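Local coordinates for angiopoietin-related protein 6 (Homo sapiens, PDB 6Y43), which is an angiopoietin-like protein, probably secreted and growth-factor-like, whose fibrinogen-like globe domain binds a calcium ion, at residues L43-Q55 and S209-K221. Sequence-based numbering, arbitrary orientation.
With EDO (1,2-ethanediol), chain C.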
loop_
_atom_site.group_PDB
_atom_site.type_symbol
_atom_site.label_atom_id
_atom_site.label_comp_id
_atom_site.label_asym_id
_atom_site.label_seq_id
_atom_site.Cartn_x
_atom_site.Cartn_y
_atom_site.Cartn_z
ATOM N N LEU A 43 0.076 11.823 11.357
ATOM C CA LEU A 43 -0.917 12.218 10.361
ATOM C C LEU A 43 -2.296 11.646 10.674
ATOM O O LEU A 43 -2.455 10.448 10.937
ATOM C CB LEU A 43 -0.444 11.786 8.972
ATOM C CG LEU A 43 -1.304 12.137 7.758
ATOM C CD1 LEU A 43 -0.406 12.448 6.571
ATOM C CD2 LEU A 43 -2.217 10.980 7.461
ATOM N N GLU A 44 -3.299 12.526 10.629
ATOM C CA GLU A 44 -4.703 12.177 10.839
ATOM C C GLU A 44 -4.887 11.307 12.074
ATOM O O GLU A 44 -5.532 10.257 12.051
ATOM C CB GLU A 44 -5.274 11.499 9.600
ATOM C CG GLU A 44 -5.581 12.495 8.529
ATOM C CD GLU A 44 -6.191 11.854 7.310
ATOM O OE1 GLU A 44 -7.045 10.973 7.489
ATOM O OE2 GLU A 44 -5.796 12.214 6.183
ATOM N N GLY A 45 -4.317 11.767 13.169
ATOM C CA GLY A 45 -4.499 11.131 14.444
ATOM C C GLY A 45 -3.525 10.020 14.719
ATOM O O GLY A 45 -3.499 9.511 15.847
ATOM N N GLY A 46 -2.705 9.646 13.733
ATOM C CA GLY A 46 -1.753 8.567 13.917
ATOM C C GLY A 46 -2.400 7.195 13.965
ATOM O O GLY A 46 -3.589 6.997 13.668
ATOM N N GLY A 47 -1.562 6.216 14.325
ATOM C CA GLY A 47 -1.999 4.845 14.425
ATOM C C GLY A 47 -2.081 4.106 13.105
ATOM O O GLY A 47 -2.789 3.098 13.022
ATOM N N TRP A 48 -1.360 4.560 12.092
ATOM C CA TRP A 48 -1.433 4.002 10.748
ATOM C C TRP A 48 -0.281 3.026 10.537
ATOM O O TRP A 48 0.887 3.398 10.701
ATOM C CB TRP A 48 -1.365 5.104 9.693
ATOM C CG TRP A 48 -2.511 6.039 9.714
ATOM C CD1 TRP A 48 -2.546 7.288 10.254
ATOM C CD2 TRP A 48 -3.805 5.815 9.132
ATOM N NE1 TRP A 48 -3.782 7.861 10.056
ATOM C CE2 TRP A 48 -4.574 6.982 9.363
ATOM C CE3 TRP A 48 -4.378 4.751 8.433
ATOM C CZ2 TRP A 48 -5.892 7.099 8.941
ATOM C CZ3 TRP A 48 -5.697 4.876 8.010
ATOM C CH2 TRP A 48 -6.429 6.045 8.268
ATOM N N THR A 49 -0.617 1.790 10.167
ATOM C CA THR A 49 0.373 0.788 9.786
ATOM C C THR A 49 0.690 0.940 8.304
ATOM O O THR A 49 -0.198 0.782 7.463
ATOM C CB THR A 49 -0.151 -0.620 10.062
ATOM O OG1 THR A 49 -0.494 -0.728 11.444
ATOM C CG2 THR A 49 0.870 -1.690 9.661
ATOM N N VAL A 50 1.948 1.245 7.983
ATOM C CA VAL A 50 2.337 1.307 6.580
ATOM C C VAL A 50 2.416 -0.112 6.028
ATOM O O VAL A 50 3.125 -0.962 6.576
ATOM C CB VAL A 50 3.677 2.041 6.428
ATOM C CG1 VAL A 50 4.175 1.962 4.985
ATOM C CG2 VAL A 50 3.533 3.486 6.876
ATOM N N ILE A 51 1.729 -0.352 4.904
ATOM C CA ILE A 51 1.814 -1.637 4.206
ATOM C C ILE A 51 2.538 -1.553 2.873
ATOM O O ILE A 51 2.874 -2.606 2.306
ATOM C CB ILE A 51 0.430 -2.286 4.003
ATOM C CG1 ILE A 51 -0.440 -1.486 3.026
ATOM C CG2 ILE A 51 -0.281 -2.410 5.334
ATOM C CD1 ILE A 51 -1.658 -2.235 2.562
ATOM N N GLN A 52 2.849 -0.352 2.397
ATOM C CA GLN A 52 3.533 -0.143 1.135
ATOM C C GLN A 52 4.115 1.250 1.183
ATOM O O GLN A 52 3.455 2.165 1.685
ATOM C CB GLN A 52 2.568 -0.252 -0.049
ATOM C CG GLN A 52 3.267 -0.221 -1.375
ATOM C CD GLN A 52 3.217 1.128 -2.063
ATOM O OE1 GLN A 52 2.837 2.137 -1.466
ATOM N NE2 GLN A 52 3.608 1.146 -3.341
ATOM N N ARG A 53 5.345 1.411 0.694
ATOM C CA ARG A 53 5.917 2.751 0.609
ATOM C C ARG A 53 6.933 2.816 -0.513
ATOM O O ARG A 53 7.779 1.919 -0.648
ATOM C CB ARG A 53 6.591 3.178 1.916
ATOM C CG ARG A 53 7.110 4.595 1.865
ATOM C CD ARG A 53 7.407 5.115 3.282
ATOM N NE ARG A 53 8.264 4.182 3.988
ATOM C CZ ARG A 53 8.368 4.085 5.308
ATOM N NH1 ARG A 53 7.669 4.871 6.104
ATOM N NH2 ARG A 53 9.172 3.181 5.819
ATOM N N ARG A 54 6.845 3.886 -1.296
ATOM C CA ARG A 54 7.813 4.244 -2.324
ATOM C C ARG A 54 8.384 5.625 -2.035
ATOM O O ARG A 54 7.637 6.539 -1.685
ATOM C CB ARG A 54 7.176 4.330 -3.703
ATOM C CG ARG A 54 6.252 3.191 -4.105
ATOM C CD ARG A 54 6.984 1.876 -4.049
ATOM N NE ARG A 54 8.061 1.742 -5.027
ATOM C CZ ARG A 54 7.896 1.392 -6.297
ATOM N NH1 ARG A 54 6.682 1.180 -6.780
ATOM N NH2 ARG A 54 8.946 1.249 -7.103
ATOM N N GLN A 55 9.685 5.803 -2.256
ATOM C CA GLN A 55 10.260 7.110 -1.952
ATOM C C GLN A 55 11.632 7.345 -2.568
ATOM O O GLN A 55 12.092 8.493 -2.607
ATOM C CB GLN A 55 10.355 7.313 -0.439
ATOM C CG GLN A 55 11.318 6.334 0.252
ATOM C CD GLN A 55 11.280 6.440 1.771
ATOM O OE1 GLN A 55 10.242 6.749 2.354
ATOM N NE2 GLN A 55 12.416 6.215 2.408
ATOM N N SER A 209 5.156 10.076 -12.615
ATOM C CA SER A 209 5.693 9.189 -11.589
ATOM C C SER A 209 5.843 9.968 -10.291
ATOM O O SER A 209 6.623 10.926 -10.224
ATOM C CB SER A 209 7.041 8.611 -12.015
ATOM O OG SER A 209 7.423 7.579 -11.123
ATOM N N LEU A 210 5.110 9.560 -9.264
ATOM C CA LEU A 210 5.096 10.332 -8.036
ATOM C C LEU A 210 6.392 10.154 -7.251
ATOM O O LEU A 210 7.037 9.103 -7.297
ATOM C CB LEU A 210 3.895 9.938 -7.192
ATOM C CG LEU A 210 2.551 10.309 -7.807
ATOM C CD1 LEU A 210 1.433 9.444 -7.213
ATOM C CD2 LEU A 210 2.231 11.803 -7.604
ATOM N N ARG A 211 6.769 11.210 -6.529
ATOM C CA ARG A 211 7.999 11.171 -5.736
ATOM C C ARG A 211 7.866 10.256 -4.523
ATOM O O ARG A 211 8.808 9.546 -4.170
ATOM C CB ARG A 211 8.383 12.579 -5.292
ATOM C CG ARG A 211 9.641 12.599 -4.454
ATOM C CD ARG A 211 10.199 14.010 -4.336
ATOM N NE ARG A 211 9.362 14.904 -3.546
ATOM C CZ ARG A 211 9.551 16.224 -3.456
ATOM N NH1 ARG A 211 8.741 16.948 -2.712
ATOM N NH2 ARG A 211 10.554 16.822 -4.108
ATOM N N LYS A 212 6.731 10.317 -3.836
ATOM C CA LYS A 212 6.487 9.503 -2.653
ATOM C C LYS A 212 5.083 8.945 -2.755
ATOM O O LYS A 212 4.159 9.613 -3.227
ATOM C CB LYS A 212 6.660 10.280 -1.348
ATOM C CG LYS A 212 7.929 11.051 -1.230
ATOM C CD LYS A 212 8.426 11.046 0.238
ATOM C CE LYS A 212 9.526 12.122 0.377
ATOM N NZ LYS A 212 9.083 13.251 1.261
ATOM N N ALA A 213 4.934 7.701 -2.342
ATOM C CA ALA A 213 3.627 7.076 -2.266
ATOM C C ALA A 213 3.633 6.106 -1.100
ATOM O O ALA A 213 4.651 5.475 -0.829
ATOM C CB ALA A 213 3.277 6.344 -3.558
ATOM N N ALA A 214 2.509 5.987 -0.403
ATOM C CA ALA A 214 2.430 4.983 0.651
ATOM C C ALA A 214 0.983 4.587 0.867
ATOM O O ALA A 214 0.066 5.360 0.594
ATOM C CB ALA A 214 3.023 5.489 1.980
ATOM N N MET A 215 0.794 3.360 1.322
ATOM C CA MET A 215 -0.503 2.794 1.636
ATOM C C MET A 215 -0.484 2.400 3.103
ATOM O O MET A 215 0.459 1.734 3.557
ATOM C CB MET A 215 -0.812 1.576 0.767
ATOM C CG MET A 215 -0.674 1.856 -0.716
ATOM S SD MET A 215 -0.957 0.410 -1.772
ATOM C CE MET A 215 -2.726 0.133 -1.580
ATOM N N LEU A 216 -1.490 2.842 3.856
ATOM C CA LEU A 216 -1.479 2.631 5.304
ATOM C C LEU A 216 -2.856 2.155 5.749
ATOM O O LEU A 216 -3.864 2.507 5.148
ATOM C CB LEU A 216 -1.089 3.913 6.043
ATOM C CG LEU A 216 0.113 4.703 5.475
ATOM C CD1 LEU A 216 -0.299 5.608 4.356
ATOM C CD2 LEU A 216 0.664 5.455 6.634
ATOM N N ILE A 217 -2.900 1.346 6.812
ATOM C CA ILE A 217 -4.177 0.891 7.340
ATOM C C ILE A 217 -4.260 1.101 8.850
ATOM O O ILE A 217 -3.256 1.194 9.560
ATOM C CB ILE A 217 -4.442 -0.588 6.982
ATOM C CG1 ILE A 217 -3.355 -1.474 7.583
ATOM C CG2 ILE A 217 -4.549 -0.732 5.484
ATOM C CD1 ILE A 217 -3.639 -2.964 7.371
ATOM N N ARG A 218 -5.499 1.180 9.335
ATOM C CA ARG A 218 -5.827 1.411 10.725
ATOM C C ARG A 218 -7.177 0.773 10.978
ATOM O O ARG A 218 -8.046 0.815 10.091
ATOM C CB ARG A 218 -5.871 2.913 11.016
ATOM C CG ARG A 218 -6.178 3.344 12.440
ATOM C CD ARG A 218 -5.985 4.855 12.547
ATOM N NE ARG A 218 -7.085 5.653 11.980
ATOM C CZ ARG A 218 -7.116 6.985 12.015
ATOM N NH1 ARG A 218 -6.127 7.681 12.574
ATOM N NH2 ARG A 218 -8.132 7.637 11.471
ATOM N N PRO A 219 -7.398 0.190 12.153
ATOM C CA PRO A 219 -8.746 -0.309 12.458
ATOM C C PRO A 219 -9.777 0.800 12.313
ATOM O O PRO A 219 -9.530 1.969 12.636
ATOM C CB PRO A 219 -8.628 -0.802 13.908
ATOM C CG PRO A 219 -7.156 -1.029 14.126
ATOM C CD PRO A 219 -6.461 -0.010 13.276
ATOM N N LEU A 220 -10.934 0.433 11.792
ATOM C CA LEU A 220 -12.030 1.369 11.584
ATOM C C LEU A 220 -13.059 1.125 12.669
ATOM O O LEU A 220 -13.756 0.110 12.654
ATOM C CB LEU A 220 -12.661 1.185 10.212
ATOM C CG LEU A 220 -13.772 2.149 9.828
ATOM C CD1 LEU A 220 -13.377 3.589 9.994
ATOM C CD2 LEU A 220 -14.162 1.834 8.386
ATOM N N LYS A 221 -13.149 2.051 13.598
ATOM C CA LYS A 221 -14.064 1.977 14.724
ATOM C C LYS A 221 -15.140 3.034 14.512
ATOM O O LYS A 221 -14.890 4.224 14.699
ATOM C CB LYS A 221 -13.282 2.201 16.007
ATOM C CG LYS A 221 -14.110 2.357 17.231
ATOM C CD LYS A 221 -14.944 1.078 17.348
ATOM C CE LYS A 221 -16.113 1.360 18.218
ATOM N NZ LYS A 221 -15.696 0.951 19.535
HETATM C C1 EDO C . 11.144 6.529 6.356
HETATM O O1 EDO C . 12.244 6.333 5.453
HETATM C C2 EDO C . 10.353 7.762 5.949
HETATM O O2 EDO C . 9.679 7.444 4.729
HETATM O O HOH W 1 -2.824 0.429 12.870
HETATM O O HOH W 2 10.936 10.574 -1.910
#
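Arg218 lies against the indole of Trp48, with its guanidinium 23° from coplanar with the ring. Trp48 CZ2 sits 3.3 Å above the guanidinium plane of Arg218, over its centre, and further back Arg218 CB makes a CH-pi contact, 3.9 Å from the centroid of the six-membered ring. CG of Arg218 is anti to its backbone N (chi1 -179°) and the chain bends at chi3, which carries NH1 to the turn before the strand. There NH1 donates twice, to Glu44 O at 2.7 Å and to Gly46 O at 2.8 Å. The second acceptor lies in the guanidinium plane and the first is tilted 18° from it, so two bonds and the ring face together fix the group's rotation. The carboxylate of Glu44 turns instead to Arg110 and His112.

Beyond this end, Leu216 and Val50, a non-hydrogen-bonded pair, extend alongside each other in the same direction, and Leu216 CD2 presses on Val50 CG2 at a tight 3.5 Å. The Ile51 and Ile217 side chains run nearly perpendicular, with Ile51 CG2 3.9 Å from Ile217 CG1, and both reach Phe116. Gln52 crosses Met215, its OE1 3.6 Å from Met215 CG; OE1 is buried without a polar partner, while NE2 bonds Asn181. Ile51 is the extra residue that shifts the register by one between Val50 and Gln52, and Met215 O accepts from Ile51 N and, weakly, from Gln52 N. Strand 212-219 pairs with 48-54 on one side and 95-102 on the other, an antiparallel pairing with a classic beta bulge in the central sheet of the fibrinogen C-terminal globular fold.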